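Local atomic coordinates of aspartate carbamoyltransferase (Leishmania major, PDB entry 7K46), a protein that probably catalyses the transfer of a carbamoyl group from carbamoyl phosphate to aspartate, an early step of de novo pyrimidine biosynthesis. Residues V53-F58 / D104-V109. Numbering follows the deposited sequence.
Sequences VMTPLF and DSYSDV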
# COMPACT_ATOMS: atom_id res chain seq x y z
N VAL A 53 -0.09 -4.51 13.95
CA VAL A 53 -0.39 -3.61 12.83
C VAL A 53 0.29 -2.27 13.06
O VAL A 53 0.12 -1.65 14.12
CB VAL A 53 -1.90 -3.42 12.66
CG1 VAL A 53 -2.20 -2.26 11.69
CG2 VAL A 53 -2.54 -4.72 12.19
N MET A 54 1.03 -1.80 12.06
CA MET A 54 1.57 -0.45 12.01
C MET A 54 0.74 0.36 11.02
O MET A 54 0.46 -0.12 9.92
CB MET A 54 3.04 -0.47 11.55
CG MET A 54 3.56 0.90 11.05
SD MET A 54 5.20 0.79 10.27
CE MET A 54 6.23 0.53 11.72
N THR A 55 0.37 1.58 11.41
CA THR A 55 -0.17 2.54 10.43
C THR A 55 0.75 3.74 10.35
O THR A 55 0.89 4.49 11.34
CB THR A 55 -1.59 3.01 10.77
OG1 THR A 55 -2.48 1.89 10.82
CG2 THR A 55 -2.08 3.97 9.68
N PRO A 56 1.36 4.01 9.19
CA PRO A 56 2.04 5.29 8.99
C PRO A 56 1.06 6.37 8.58
O PRO A 56 0.12 6.13 7.80
CB PRO A 56 3.04 5.00 7.86
CG PRO A 56 2.91 3.49 7.58
CD PRO A 56 1.53 3.12 8.04
N LEU A 57 1.27 7.57 9.11
CA LEU A 57 0.45 8.74 8.79
C LEU A 57 1.43 9.83 8.39
O LEU A 57 2.03 10.49 9.26
CB LEU A 57 -0.42 9.15 9.98
CG LEU A 57 -1.53 10.17 9.69
CD1 LEU A 57 -2.62 9.55 8.79
CD2 LEU A 57 -2.12 10.70 10.99
N PHE A 58 1.62 10.02 7.08
CA PHE A 58 2.67 10.88 6.56
C PHE A 58 2.03 12.07 5.87
O PHE A 58 1.40 11.93 4.81
CB PHE A 58 3.60 10.11 5.62
CG PHE A 58 4.73 9.40 6.31
CD1 PHE A 58 4.49 8.55 7.38
CD2 PHE A 58 6.04 9.57 5.88
CE1 PHE A 58 5.54 7.89 8.02
CE2 PHE A 58 7.10 8.92 6.52
CZ PHE A 58 6.85 8.07 7.59
N ASP A 104 -5.89 4.36 16.09
CA ASP A 104 -5.83 3.56 17.31
C ASP A 104 -6.93 2.51 17.39
O ASP A 104 -6.85 1.60 18.22
CB ASP A 104 -5.94 4.44 18.57
CG ASP A 104 -4.63 5.03 18.99
OD1 ASP A 104 -3.56 4.41 18.78
OD2 ASP A 104 -4.66 6.14 19.56
N SER A 105 -7.98 2.65 16.59
CA SER A 105 -9.05 1.67 16.64
C SER A 105 -8.59 0.31 16.13
O SER A 105 -9.19 -0.71 16.48
CB SER A 105 -10.26 2.17 15.85
OG SER A 105 -10.01 2.10 14.46
N TYR A 106 -7.54 0.25 15.32
CA TYR A 106 -7.13 -1.03 14.77
C TYR A 106 -5.62 -1.27 14.79
O TYR A 106 -5.19 -2.36 14.42
CB TYR A 106 -7.67 -1.16 13.32
CG TYR A 106 -7.03 -0.16 12.40
CD1 TYR A 106 -5.77 -0.40 11.85
CD2 TYR A 106 -7.66 1.05 12.11
CE1 TYR A 106 -5.15 0.52 11.02
CE2 TYR A 106 -7.05 1.99 11.28
CZ TYR A 106 -5.79 1.71 10.75
OH TYR A 106 -5.14 2.62 9.93
N SER A 107 -4.80 -0.29 15.21
CA SER A 107 -3.34 -0.37 15.11
C SER A 107 -2.70 -0.73 16.44
O SER A 107 -3.27 -0.51 17.52
CB SER A 107 -2.74 0.97 14.64
OG SER A 107 -3.24 1.40 13.38
N ASP A 108 -1.47 -1.24 16.36
CA ASP A 108 -0.61 -1.43 17.52
C ASP A 108 0.47 -0.37 17.64
O ASP A 108 0.97 -0.13 18.75
CB ASP A 108 0.07 -2.81 17.46
CG ASP A 108 -0.92 -3.94 17.54
OD1 ASP A 108 -1.29 -4.34 18.67
OD2 ASP A 108 -1.36 -4.41 16.47
N VAL A 109 0.88 0.24 16.54
CA VAL A 109 1.91 1.28 16.56
C VAL A 109 1.61 2.24 15.43
O VAL A 109 1.17 1.84 14.34
CB VAL A 109 3.34 0.69 16.47
CG1 VAL A 109 3.56 -0.06 15.15
CG2 VAL A 109 4.41 1.79 16.67
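Val53 and Asp108 show how a strand's first residue can have both its backbone polar groups satisfied by the loop that leads into a neighbouring strand. The Val53 N-H is taken by Asp108 OD2 at 2.8 Å, on the anti side of the carboxylate and somewhat out of its plane; with CG beside its own backbone N (chi1 -64°), Asp108 can offer OD2 and N-H to the same residue. Val53 O accepts two donors, both in its carbonyl plane: Asp108 N at 2.8 Å and Val109 N at 3.2 Å. Thr55 N reaches Val109 O at 3.0 Å, almost in line with the carbonyl, an oxygen that Met54 CA also approaches. The bonds of Val109 N and O flank Met54 and begin the parallel pairing of strands 53-58 and 109-113, inner neighbours in the four-stranded sheet of the alpha/beta carbamoyl-phosphate domain. In the buried interior next to this pairing, Thr55 OG1 is hydrogen-bonded to Ser107 OG at 2.7 Å and to Tyr106 OH at 2.9 Å; Ser107 OG is also hydrogen-bonded to Leu103 O of helix 96-104. Val53 CG1 meets the edge of the Tyr106 ring, 4.0 Å from CD1. Arg75 of a second subunit forms a salt bridge with Asp108 OD2 and a hydrogen bond with Tyr106 O, tying this loop into the trimer.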